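Side-chain contacts in tryptophane-5-halogenase (Microbispora sp. ATCC PTA-5024, PDB 5UAO), which is a flavin-dependent halogenase that chlorinates tryptophan at the 5-position during post-translational biosynthesis of the lanthipeptide NAI-107: residues A[58-63]-A[223-228]; A[32-37]-A[43-48]; A[202-207]-A[235-240]. All blocks are in the same frame, centred on the assembly; numbering follows the deposited sequence.

Interaction 1: A[58-63]-A[223-228]; sequences ALVESA and LHYDFY. With FAD (flavin-adenine dinucleotide), chain E.
Ala-58 and Tyr-225 mark one point of closest backbone approach, with CA atoms 8.8 Å apart, and Val-60 and Leu-223 mark the other, so side chains alone bridge the gap between strand 58-61 and the turn that leads into strand 227-228. The phenol of Tyr-225 does most of the bridging. Its CG stands beside the backbone N (chi1 -54°), which carries the ring out toward the strand; CE1 comes within 3.7 Å of Ala-58 CB, while the OH rests 3.6 Å from Val-60 CG2. Both methyls meet the ring obliquely. The second branch of Val-60, CG1, points tip to tip at Leu-223 CD1, 4.1 Å away. Within the turn, Tyr-225 N donates a nearly straight bond to Tyr-228 OH (3.0 Å, 167°), and Tyr-225 CB lies over one face of the Tyr-228 ring, toward its rim. With the phenol of Tyr-225 cut back to an alanine, a gap is likely to open beside Ala-58 CB, and Val-60 CG2 would lose the oxygen it rests against. Farther along, Ser-62 O approaches the adenosine ribose, 3.2 Å from FAD O2B. In the sheet, strand 31-35 runs between strands 56-61 and 227-230, and Tyr-225 spans it above Gly-33 on the face turned away from helix 39-51; Val-60 also packs on Val-197 and Ala-199 of strand 195-208.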
loop_
_atom_site.group_PDB
_atom_site.type_symbol
_atom_site.label_atom_id
_atom_site.label_comp_id
_atom_site.label_asym_id
_atom_site.label_seq_id
_atom_site.Cartn_x
_atom_site.Cartn_y
_atom_site.Cartn_z
ATOM N N ALA A 58 -9.018 -19.986 -26.937
ATOM C CA ALA A 58 -9.832 -21.199 -26.956
ATOM C C ALA A 58 -10.220 -21.506 -25.525
ATOM O O ALA A 58 -9.373 -21.373 -24.640
ATOM C CB ALA A 58 -9.008 -22.345 -27.518
ATOM N N LEU A 59 -11.477 -21.845 -25.278
ATOM C CA LEU A 59 -11.912 -22.327 -24.017
ATOM C C LEU A 59 -12.193 -23.837 -24.110
ATOM O O LEU A 59 -13.043 -24.238 -24.905
ATOM C CB LEU A 59 -13.161 -21.540 -23.530
ATOM C CG LEU A 59 -13.524 -21.814 -22.056
ATOM C CD1 LEU A 59 -14.080 -20.603 -21.309
ATOM C CD2 LEU A 59 -14.505 -22.978 -21.920
ATOM N N VAL A 60 -11.531 -24.629 -23.233
ATOM C CA VAL A 60 -11.633 -26.085 -23.143
ATOM C C VAL A 60 -12.399 -26.502 -21.882
ATOM O O VAL A 60 -12.074 -26.088 -20.780
ATOM C CB VAL A 60 -10.242 -26.748 -23.093
ATOM C CG1 VAL A 60 -10.312 -28.293 -23.001
ATOM C CG2 VAL A 60 -9.336 -26.297 -24.259
ATOM N N GLU A 61 -13.453 -27.272 -22.029
ATOM C CA GLU A 61 -14.200 -27.735 -20.866
ATOM C C GLU A 61 -14.865 -29.094 -21.085
ATOM O O GLU A 61 -15.216 -29.503 -22.223
ATOM C CB GLU A 61 -15.262 -26.736 -20.426
ATOM C CG GLU A 61 -16.320 -26.460 -21.452
ATOM C CD GLU A 61 -17.459 -25.581 -20.986
ATOM O OE1 GLU A 61 -17.902 -25.666 -19.825
ATOM O OE2 GLU A 61 -17.942 -24.796 -21.803
ATOM N N SER A 62 -15.011 -29.785 -19.973
ATOM C CA SER A 62 -15.496 -31.137 -19.949
ATOM C C SER A 62 -16.972 -31.083 -19.663
ATOM O O SER A 62 -17.383 -30.612 -18.605
ATOM C CB SER A 62 -14.776 -31.917 -18.814
ATOM O OG SER A 62 -15.225 -33.260 -18.725
ATOM N N ALA A 63 -17.773 -31.626 -20.554
ATOM C CA ALA A 63 -19.180 -31.760 -20.275
ATOM C C ALA A 63 -19.410 -32.709 -19.100
ATOM O O ALA A 63 -20.501 -32.745 -18.529
ATOM C CB ALA A 63 -19.879 -32.275 -21.508
ATOM N N LEU A 223 -3.886 -31.227 -27.387
ATOM C CA LEU A 223 -4.124 -29.792 -27.499
ATOM C C LEU A 223 -2.819 -29.036 -27.137
ATOM O O LEU A 223 -2.081 -29.408 -26.185
ATOM C CB LEU A 223 -5.257 -29.414 -26.569
ATOM C CG LEU A 223 -6.523 -30.265 -26.619
ATOM C CD1 LEU A 223 -7.407 -29.853 -25.459
ATOM C CD2 LEU A 223 -7.208 -30.038 -27.985
ATOM N N HIS A 224 -2.525 -27.990 -27.885
ATOM C CA HIS A 224 -1.323 -27.218 -27.655
ATOM C C HIS A 224 -1.665 -25.776 -27.757
ATOM O O HIS A 224 -2.275 -25.373 -28.765
ATOM C CB HIS A 224 -0.230 -27.478 -28.721
ATOM C CG HIS A 224 0.962 -26.561 -28.577
ATOM N ND1 HIS A 224 2.050 -26.863 -27.778
ATOM C CD2 HIS A 224 1.202 -25.321 -29.080
ATOM C CE1 HIS A 224 2.924 -25.873 -27.828
ATOM N NE2 HIS A 224 2.428 -24.922 -28.603
ATOM N N TYR A 225 -1.157 -24.970 -26.825
ATOM C CA TYR A 225 -1.347 -23.494 -26.848
ATOM C C TYR A 225 -0.052 -22.841 -26.414
ATOM O O TYR A 225 0.795 -23.453 -25.722
ATOM C CB TYR A 225 -2.530 -23.000 -25.940
ATOM C CG TYR A 225 -3.841 -23.701 -26.252
ATOM C CD1 TYR A 225 -4.578 -23.380 -27.385
ATOM C CD2 TYR A 225 -4.272 -24.765 -25.486
ATOM C CE1 TYR A 225 -5.714 -24.091 -27.732
ATOM C CE2 TYR A 225 -5.409 -25.467 -25.807
ATOM C CZ TYR A 225 -6.130 -25.093 -26.931
ATOM O OH TYR A 225 -7.220 -25.821 -27.188
ATOM N N ASP A 226 0.119 -21.587 -26.752
ATOM C CA ASP A 226 1.329 -20.875 -26.331
ATOM C C ASP A 226 1.305 -20.544 -24.833
ATOM O O ASP A 226 2.322 -20.535 -24.193
ATOM C CB ASP A 226 1.554 -19.603 -27.157
ATOM C CG ASP A 226 1.789 -19.894 -28.668
ATOM O OD1 ASP A 226 2.501 -20.878 -29.017
ATOM O OD2 ASP A 226 1.276 -19.101 -29.487
ATOM N N PHE A 227 0.115 -20.328 -24.290
ATOM C CA PHE A 227 -0.056 -20.045 -22.876
ATOM C C PHE A 227 -1.324 -20.743 -22.399
ATOM O O PHE A 227 -2.306 -20.787 -23.119
ATOM C CB PHE A 227 -0.182 -18.528 -22.618
ATOM C CG PHE A 227 0.025 -18.140 -21.175
ATOM C CD1 PHE A 227 1.321 -17.888 -20.672
ATOM C CD2 PHE A 227 -1.043 -18.055 -20.316
ATOM C CE1 PHE A 227 1.527 -17.528 -19.347
ATOM C CE2 PHE A 227 -0.864 -17.673 -18.982
ATOM C CZ PHE A 227 0.437 -17.439 -18.487
ATOM N N TYR A 228 -1.315 -21.218 -21.158
ATOM C CA TYR A 228 -2.485 -21.876 -20.573
ATOM C C TYR A 228 -3.000 -21.121 -19.333
ATOM O O TYR A 228 -2.205 -20.787 -18.427
ATOM C CB TYR A 228 -2.094 -23.303 -20.118
ATOM C CG TYR A 228 -1.502 -24.137 -21.236
ATOM C CD1 TYR A 228 -0.173 -23.987 -21.600
ATOM C CD2 TYR A 228 -2.287 -25.016 -21.945
ATOM C CE1 TYR A 228 0.334 -24.690 -22.650
ATOM C CE2 TYR A 228 -1.772 -25.728 -23.026
ATOM C CZ TYR A 228 -0.494 -25.588 -23.364
ATOM O OH TYR A 228 0.023 -26.342 -24.460
HETATM P PA FAD E . -15.593 -24.382 -11.398
HETATM O O1A FAD E . -16.925 -23.632 -11.425
HETATM O O2A FAD E . -15.327 -25.561 -10.442
HETATM O O5B FAD E . -15.175 -24.789 -12.897
HETATM C C5B FAD E . -14.176 -25.727 -13.242
HETATM C C4B FAD E . -14.271 -25.958 -14.739
HETATM O O4B FAD E . -13.084 -26.717 -14.982
HETATM C C3B FAD E . -15.458 -26.788 -15.270
HETATM O O3B FAD E . -16.019 -26.245 -16.569
HETATM C C2B FAD E . -14.850 -28.176 -15.497
HETATM O O2B FAD E . -15.516 -29.004 -16.535
HETATM C C1B FAD E . -13.419 -27.788 -15.870
HETATM N N9A FAD E . -12.489 -28.933 -15.716
HETATM C C8A FAD E . -12.062 -29.487 -14.542
HETATM N N7A FAD E . -11.199 -30.505 -14.813
HETATM C C5A FAD E . -11.108 -30.600 -16.163
HETATM C C6A FAD E . -10.421 -31.503 -17.079
HETATM N N6A FAD E . -9.628 -32.498 -16.581
HETATM N N1A FAD E . -10.560 -31.274 -18.377
HETATM C C2A FAD E . -11.314 -30.275 -18.878
HETATM N N3A FAD E . -11.986 -29.438 -18.087
HETATM C C4A FAD E . -11.914 -29.567 -16.749
HETATM N N1 FAD E . -17.940 -16.277 -5.207
HETATM C C2 FAD E . -18.548 -15.043 -5.204
HETATM O O2 FAD E . -18.043 -14.072 -5.855
HETATM N N3 FAD E . -19.707 -14.827 -4.526
HETATM C C4 FAD E . -20.339 -15.786 -3.818
HETATM O O4 FAD E . -21.408 -15.477 -3.204
HETATM C C4X FAD E . -19.718 -17.153 -3.794
HETATM N N5 FAD E . -20.221 -18.189 -3.066
HETATM C C5X FAD E . -19.645 -19.415 -3.052
HETATM C C6 FAD E . -20.213 -20.425 -2.287
HETATM C C7 FAD E . -19.637 -21.681 -2.218
HETATM C C7M FAD E . -20.236 -22.806 -1.426
HETATM C C8 FAD E . -18.442 -21.973 -3.006
HETATM C C8M FAD E . -17.832 -23.358 -2.931
HETATM C C9 FAD E . -17.867 -20.966 -3.761
HETATM C C9A FAD E . -18.390 -19.671 -3.819
HETATM N N10 FAD E . -17.784 -18.616 -4.586
HETATM C C10 FAD E . -18.446 -17.347 -4.555
HETATM C "C1'" FAD E . -16.594 -18.738 -5.482
HETATM C "C2'" FAD E . -17.255 -18.791 -6.943
HETATM O "O2'" FAD E . -18.206 -19.837 -6.792
HETATM C "C3'" FAD E . -16.747 -19.353 -8.319
HETATM O "O3'" FAD E . -17.685 -19.658 -9.418
HETATM C "C4'" FAD E . -16.448 -20.813 -8.138
HETATM O "O4'" FAD E . -16.569 -21.203 -6.737
HETATM C "C5'" FAD E . -15.133 -21.048 -8.881
HETATM O "O5'" FAD E . -15.333 -20.976 -10.263
HETATM P P FAD E . -14.233 -21.830 -11.122
HETATM O O1P FAD E . -12.884 -21.579 -10.601
HETATM O O2P FAD E . -14.549 -21.378 -12.543
HETATM O O3P FAD E . -14.392 -23.382 -10.911
#

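Interaction 2: A[32-37]-A[43-48]; sequences VGVIGG and LTALAL. With FAD (flavin-adenine dinucleotide), chain E.
Leu-48 lays its CD1 methyl over two valines of the neighbouring strand, 3.7 Å from Val-32 CG1 and 4.0 Å from Val-34 CG2. The side chains of Val-32 and Leu-48 meet at about a right angle, whereas those of Val-34 and Leu-48 lie alongside each other, pointing opposite ways. One helical turn earlier, Thr-44 turns its methyl CG2, set anti to the backbone N, to Val-34 CG2 at 4.2 Å. The hydroxyl of Thr-44 is occupied within the helix, bonding to Ala-40 O. Ala-45, too short to interlock, brings Val-34 CG2 to 4.4 Å from its CA and lets the backbones come together here. The strand and helix axes lie 9.2 Å apart and run nearly antiparallel, at 159°. Beyond the strand, Gly-37 N donates to FAD O3B (2.9 Å, 150°). Gly-36 passes close to the ribose with backbone angles suited to glycine, and a CB there would crowd FAD O4B. A hydrophobic strand-helix pair joined by a glycine-rich turn against the adenosine part of FAD is the opening of a Rossmann-type beta-alpha-beta unit, and Gly-36 is probably the first glycine of its GxGxxG sequence.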
loop_
_atom_site.group_PDB
_atom_site.type_symbol
_atom_site.label_atom_id
_atom_site.label_comp_id
_atom_site.label_asym_id
_atom_site.label_seq_id
_atom_site.Cartn_x
_atom_site.Cartn_y
_atom_site.Cartn_z
ATOM N N VAL A 32 -4.007 -18.769 -26.755
ATOM C CA VAL A 32 -4.172 -19.017 -25.322
ATOM C C VAL A 32 -5.291 -20.030 -25.169
ATOM O O VAL A 32 -6.342 -19.923 -25.811
ATOM C CB VAL A 32 -4.526 -17.737 -24.544
ATOM C CG1 VAL A 32 -4.805 -18.060 -23.105
ATOM C CG2 VAL A 32 -3.433 -16.675 -24.668
ATOM N N GLY A 33 -4.999 -21.039 -24.384
ATOM C CA GLY A 33 -5.958 -22.093 -23.968
ATOM C C GLY A 33 -6.412 -21.845 -22.514
ATOM O O GLY A 33 -5.633 -21.952 -21.580
ATOM N N VAL A 34 -7.664 -21.474 -22.358
ATOM C CA VAL A 34 -8.306 -21.353 -21.065
ATOM C C VAL A 34 -8.982 -22.688 -20.690
ATOM O O VAL A 34 -9.940 -23.180 -21.352
ATOM C CB VAL A 34 -9.319 -20.217 -21.099
ATOM C CG1 VAL A 34 -10.123 -20.190 -19.776
ATOM C CG2 VAL A 34 -8.590 -18.921 -21.442
ATOM N N ILE A 35 -8.438 -23.331 -19.669
ATOM C CA ILE A 35 -8.839 -24.686 -19.376
ATOM C C ILE A 35 -9.858 -24.710 -18.271
ATOM O O ILE A 35 -9.506 -24.568 -17.085
ATOM C CB ILE A 35 -7.634 -25.531 -18.963
ATOM C CG1 ILE A 35 -6.519 -25.320 -19.989
ATOM C CG2 ILE A 35 -8.058 -27.031 -18.886
ATOM C CD1 ILE A 35 -6.947 -25.477 -21.465
ATOM N N GLY A 36 -11.123 -24.842 -18.658
ATOM C CA GLY A 36 -12.227 -24.723 -17.717
ATOM C C GLY A 36 -13.285 -23.687 -18.074
ATOM O O GLY A 36 -12.973 -22.626 -18.579
ATOM N N GLY A 37 -14.548 -24.037 -17.846
ATOM C CA GLY A 37 -15.706 -23.221 -18.270
ATOM C C GLY A 37 -16.691 -22.801 -17.185
ATOM O O GLY A 37 -17.879 -22.713 -17.411
ATOM N N LEU A 43 -14.891 -15.522 -17.767
ATOM C CA LEU A 43 -14.425 -14.198 -17.554
ATOM C C LEU A 43 -13.015 -14.000 -18.056
ATOM O O LEU A 43 -12.698 -12.957 -18.623
ATOM C CB LEU A 43 -14.567 -13.777 -16.087
ATOM C CG LEU A 43 -15.989 -13.723 -15.517
ATOM C CD1 LEU A 43 -15.883 -13.483 -14.059
ATOM C CD2 LEU A 43 -16.866 -12.606 -16.134
ATOM N N THR A 44 -12.139 -14.980 -17.886
ATOM C CA THR A 44 -10.798 -14.856 -18.401
ATOM C C THR A 44 -10.789 -14.819 -19.912
ATOM O O THR A 44 -10.100 -13.954 -20.491
ATOM C CB THR A 44 -9.946 -16.074 -18.014
ATOM O OG1 THR A 44 -9.932 -16.167 -16.600
ATOM C CG2 THR A 44 -8.556 -15.931 -18.516
ATOM N N ALA A 45 -11.534 -15.722 -20.555
ATOM C CA ALA A 45 -11.548 -15.761 -22.027
ATOM C C ALA A 45 -12.125 -14.443 -22.633
ATOM O O ALA A 45 -11.581 -13.911 -23.590
ATOM C CB ALA A 45 -12.366 -16.955 -22.495
ATOM N N LEU A 46 -13.171 -13.898 -22.010
ATOM C CA LEU A 46 -13.759 -12.642 -22.472
ATOM C C LEU A 46 -12.795 -11.463 -22.301
ATOM O O LEU A 46 -12.744 -10.599 -23.158
ATOM C CB LEU A 46 -15.078 -12.376 -21.753
ATOM C CG LEU A 46 -16.174 -13.293 -22.213
ATOM C CD1 LEU A 46 -17.328 -13.257 -21.242
ATOM C CD2 LEU A 46 -16.672 -12.832 -23.569
ATOM N N ALA A 47 -12.042 -11.450 -21.184
ATOM C CA ALA A 47 -11.063 -10.402 -20.926
ATOM C C ALA A 47 -9.897 -10.453 -21.916
ATOM O O ALA A 47 -9.490 -9.363 -22.412
ATOM C CB ALA A 47 -10.548 -10.479 -19.511
ATOM N N LEU A 48 -9.398 -11.675 -22.229
ATOM C CA LEU A 48 -8.352 -11.814 -23.193
ATOM C C LEU A 48 -8.751 -11.322 -24.584
ATOM O O LEU A 48 -7.997 -10.604 -25.237
ATOM C CB LEU A 48 -7.850 -13.248 -23.317
ATOM C CG LEU A 48 -7.018 -13.725 -22.137
ATOM C CD1 LEU A 48 -7.060 -15.270 -22.139
ATOM C CD2 LEU A 48 -5.602 -13.216 -22.213
HETATM P PA FAD E . -15.593 -24.382 -11.398
HETATM O O1A FAD E . -16.925 -23.632 -11.425
HETATM O O2A FAD E . -15.327 -25.561 -10.442
HETATM O O5B FAD E . -15.175 -24.789 -12.897
HETATM C C5B FAD E . -14.176 -25.727 -13.242
HETATM C C4B FAD E . -14.271 -25.958 -14.739
HETATM O O4B FAD E . -13.084 -26.717 -14.982
HETATM C C3B FAD E . -15.458 -26.788 -15.270
HETATM O O3B FAD E . -16.019 -26.245 -16.569
HETATM C C2B FAD E . -14.850 -28.176 -15.497
HETATM O O2B FAD E . -15.516 -29.004 -16.535
HETATM C C1B FAD E . -13.419 -27.788 -15.870
HETATM N N9A FAD E . -12.489 -28.933 -15.716
HETATM C C8A FAD E . -12.062 -29.487 -14.542
HETATM N N7A FAD E . -11.199 -30.505 -14.813
HETATM C C5A FAD E . -11.108 -30.600 -16.163
HETATM C C6A FAD E . -10.421 -31.503 -17.079
HETATM N N6A FAD E . -9.628 -32.498 -16.581
HETATM N N1A FAD E . -10.560 -31.274 -18.377
HETATM C C2A FAD E . -11.314 -30.275 -18.878
HETATM N N3A FAD E . -11.986 -29.438 -18.087
HETATM C C4A FAD E . -11.914 -29.567 -16.749
HETATM N N1 FAD E . -17.940 -16.277 -5.207
HETATM C C2 FAD E . -18.548 -15.043 -5.204
HETATM O O2 FAD E . -18.043 -14.072 -5.855
HETATM N N3 FAD E . -19.707 -14.827 -4.526
HETATM C C4 FAD E . -20.339 -15.786 -3.818
HETATM O O4 FAD E . -21.408 -15.477 -3.204
HETATM C C4X FAD E . -19.718 -17.153 -3.794
HETATM N N5 FAD E . -20.221 -18.189 -3.066
HETATM C C5X FAD E . -19.645 -19.415 -3.052
HETATM C C6 FAD E . -20.213 -20.425 -2.287
HETATM C C7 FAD E . -19.637 -21.681 -2.218
HETATM C C7M FAD E . -20.236 -22.806 -1.426
HETATM C C8 FAD E . -18.442 -21.973 -3.006
HETATM C C8M FAD E . -17.832 -23.358 -2.931
HETATM C C9 FAD E . -17.867 -20.966 -3.761
HETATM C C9A FAD E . -18.390 -19.671 -3.819
HETATM N N10 FAD E . -17.784 -18.616 -4.586
HETATM C C10 FAD E . -18.446 -17.347 -4.555
HETATM C "C1'" FAD E . -16.594 -18.738 -5.482
HETATM C "C2'" FAD E . -17.255 -18.791 -6.943
HETATM O "O2'" FAD E . -18.206 -19.837 -6.792
HETATM C "C3'" FAD E . -16.747 -19.353 -8.319
HETATM O "O3'" FAD E . -17.685 -19.658 -9.418
HETATM C "C4'" FAD E . -16.448 -20.813 -8.138
HETATM O "O4'" FAD E . -16.569 -21.203 -6.737
HETATM C "C5'" FAD E . -15.133 -21.048 -8.881
HETATM O "O5'" FAD E . -15.333 -20.976 -10.263
HETATM P P FAD E . -14.233 -21.830 -11.122
HETATM O O1P FAD E . -12.884 -21.579 -10.601
HETATM O O2P FAD E . -14.549 -21.378 -12.543
HETATM O O3P FAD E . -14.392 -23.382 -10.911
#

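Interaction 3: A[202-207]-A[235-240]; sequences AEVRLD and RSLLLE
Val-204 is the one residue of strand 202-207 that packs firmly against the start of helix 237-242, and it does so with both methyls. CG2 sits 4.0 Å from Leu-237 CD2 and about as near to Leu-237 CG, the two side chains meeting at a slant. CG1 and CG2 also straddle the branch point of Leu-238, each 4.2 Å from its CG, with the side chains at about a right angle. Leu-237 has CG anti to the backbone N (chi1 -152°), a torsion that swings its branch toward the strand, and the same side chain touches FAD. Leu-238 is buried and reaches on to Tyr-228 and Val-341, so the inner half of this contact merges with the core beneath the sheet. The helix start is held by polar groups instead: Leu-237 N bonds to Thr-232 OG1, Leu-239 N to Asp-230 OD2, and Ser-236 OG accepts Glu-240 N at 3.2 Å.

The outer side is looser. A classic beta bulge sets Ala-202 and Glu-203 together opposite Ile-216 of the adjacent strand, and their side chains point away from the helix. Arg-205 and Glu-203 extend on that same far side of the strand, toward solvent and the crystal lattice; their apparent salt bridge is too short to be relied on. Because everything that meets between these segments is aliphatic, their attraction is hydrophobic and without directional bonds; the polar bonds at its first turn probably help to orient the helix, together with its packing on the sheet, while the valine and Leu-237 form an apolar surface beside FAD.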
loop_
_atom_site.group_PDB
_atom_site.type_symbol
_atom_site.label_atom_id
_atom_site.label_comp_id
_atom_site.label_asym_id
_atom_site.label_seq_id
_atom_site.Cartn_x
_atom_site.Cartn_y
_atom_site.Cartn_z
ATOM N N ALA A 202 -6.797 -35.397 -19.663
ATOM C CA ALA A 202 -6.304 -36.598 -18.917
ATOM C C ALA A 202 -4.917 -36.368 -18.378
ATOM O O ALA A 202 -4.570 -36.864 -17.303
ATOM C CB ALA A 202 -6.234 -37.841 -19.824
ATOM N N GLU A 203 -4.090 -35.706 -19.172
ATOM C CA GLU A 203 -2.731 -35.466 -18.783
ATOM C C GLU A 203 -2.260 -34.120 -19.280
ATOM O O GLU A 203 -2.506 -33.689 -20.410
ATOM C CB GLU A 203 -1.813 -36.536 -19.326
ATOM C CG GLU A 203 -0.391 -36.392 -18.794
ATOM C CD GLU A 203 0.614 -37.292 -19.514
ATOM O OE1 GLU A 203 0.185 -38.176 -20.310
ATOM O OE2 GLU A 203 1.842 -37.086 -19.294
ATOM N N VAL A 204 -1.576 -33.433 -18.392
ATOM C CA VAL A 204 -0.905 -32.194 -18.714
ATOM C C VAL A 204 0.530 -32.587 -18.895
ATOM O O VAL A 204 1.191 -32.992 -17.945
ATOM C CB VAL A 204 -1.069 -31.232 -17.558
ATOM C CG1 VAL A 204 -0.315 -29.942 -17.800
ATOM C CG2 VAL A 204 -2.547 -31.061 -17.279
ATOM N N ARG A 205 1.011 -32.477 -20.128
ATOM C CA ARG A 205 2.328 -32.914 -20.441
ATOM C C ARG A 205 3.302 -31.758 -20.482
ATOM O O ARG A 205 3.174 -30.857 -21.307
ATOM C CB ARG A 205 2.306 -33.645 -21.767
ATOM C CG ARG A 205 3.521 -34.501 -21.992
ATOM C CD ARG A 205 3.152 -35.983 -21.987
ATOM N NE ARG A 205 4.376 -36.744 -21.863
ATOM C CZ ARG A 205 4.613 -37.733 -21.000
ATOM N NH1 ARG A 205 3.665 -38.212 -20.185
ATOM N NH2 ARG A 205 5.824 -38.289 -20.990
ATOM N N LEU A 206 4.297 -31.803 -19.605
ATOM C CA LEU A 206 5.366 -30.786 -19.552
ATOM C C LEU A 206 6.380 -31.116 -20.619
ATOM O O LEU A 206 6.514 -32.260 -20.965
ATOM C CB LEU A 206 6.039 -30.802 -18.171
ATOM C CG LEU A 206 5.144 -30.653 -16.922
ATOM C CD1 LEU A 206 5.990 -30.498 -15.681
ATOM C CD2 LEU A 206 4.181 -29.485 -17.083
ATOM N N ASP A 207 7.095 -30.135 -21.138
ATOM C CA ASP A 207 8.235 -30.412 -22.043
ATOM C C ASP A 207 9.493 -29.733 -21.549
ATOM O O ASP A 207 10.483 -29.679 -22.254
ATOM C CB ASP A 207 7.943 -29.984 -23.470
ATOM C CG ASP A 207 7.779 -28.485 -23.593
ATOM O OD1 ASP A 207 7.785 -27.804 -22.537
ATOM O OD2 ASP A 207 7.615 -27.994 -24.729
ATOM N N ARG A 235 -9.576 -28.972 -8.215
ATOM C CA ARG A 235 -8.653 -29.954 -8.737
ATOM C C ARG A 235 -7.302 -29.400 -9.196
ATOM O O ARG A 235 -6.311 -30.123 -9.196
ATOM C CB ARG A 235 -9.230 -30.594 -9.987
ATOM C CG ARG A 235 -10.110 -31.788 -9.764
ATOM C CD ARG A 235 -10.994 -32.014 -11.018
ATOM N NE ARG A 235 -12.325 -31.619 -10.648
ATOM C CZ ARG A 235 -13.396 -32.397 -10.628
ATOM N NH1 ARG A 235 -13.337 -33.666 -11.040
ATOM N NH2 ARG A 235 -14.550 -31.872 -10.193
ATOM N N SER A 236 -7.329 -28.171 -9.705
ATOM C CA SER A 236 -6.140 -27.406 -10.037
ATOM C C SER A 236 -5.147 -28.272 -10.826
ATOM O O SER A 236 -4.027 -28.544 -10.378
ATOM C CB SER A 236 -5.536 -26.827 -8.746
ATOM O OG SER A 236 -4.332 -26.018 -8.983
ATOM N N LEU A 237 -5.594 -28.714 -12.003
ATOM C CA LEU A 237 -4.905 -29.761 -12.787
ATOM C C LEU A 237 -3.534 -29.314 -13.288
ATOM O O LEU A 237 -2.561 -30.085 -13.227
ATOM C CB LEU A 237 -5.759 -30.142 -13.980
ATOM C CG LEU A 237 -5.595 -31.539 -14.505
ATOM C CD1 LEU A 237 -6.303 -32.427 -13.490
ATOM C CD2 LEU A 237 -6.226 -31.639 -15.886
ATOM N N LEU A 238 -3.457 -28.078 -13.813
ATOM C CA LEU A 238 -2.194 -27.580 -14.288
ATOM C C LEU A 238 -1.302 -27.070 -13.198
ATOM O O LEU A 238 -0.130 -27.512 -13.095
ATOM C CB LEU A 238 -2.340 -26.550 -15.398
ATOM C CG LEU A 238 -3.032 -26.965 -16.700
ATOM C CD1 LEU A 238 -4.525 -27.078 -16.535
ATOM C CD2 LEU A 238 -2.686 -25.908 -17.742
ATOM N N LEU A 239 -1.842 -26.176 -12.359
ATOM C CA LEU A 239 -1.016 -25.484 -11.363
ATOM C C LEU A 239 -0.475 -26.433 -10.262
ATOM O O LEU A 239 0.788 -26.570 -10.004
ATOM C CB LEU A 239 -1.826 -24.405 -10.682
ATOM C CG LEU A 239 -1.012 -23.514 -9.743
ATOM C CD1 LEU A 239 -0.253 -22.519 -10.579
ATOM C CD2 LEU A 239 -1.957 -22.818 -8.738
ATOM N N GLU A 240 -1.413 -27.065 -9.584
ATOM C CA GLU A 240 -1.059 -27.949 -8.456
ATOM C C GLU A 240 -0.599 -29.291 -8.979
ATOM O O GLU A 240 0.439 -29.777 -8.546
ATOM C CB GLU A 240 -2.201 -28.164 -7.520
ATOM C CG GLU A 240 -1.853 -28.827 -6.206
ATOM C CD GLU A 240 -3.081 -29.216 -5.387
ATOM O OE1 GLU A 240 -3.946 -28.349 -5.022
ATOM O OE2 GLU A 240 -3.232 -30.432 -5.110
#

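From the N terminus, interaction 2 closes first, folding helix 39-51 back on strand 31-35 after only five intervening residues. Interaction 1 then opens at 58-63 and closes a long loop of 159 residues at 223-228. Before that closure interaction 3 has begun at 202-207, and it ends later, at 235-240, so the two loops cross, while interaction 2 stands ahead of both in series. All three meet at one mixed sheet: Ala-58 O lies 2.9 Å from Val-34 N, probably hydrogen-bonded, and Leu-238 packs on Ile-35, tying interaction 3 to interaction 2. Interaction 2 fastens a helix to one face; interactions 1 and 3 build on the other, around the adenosine end of FAD.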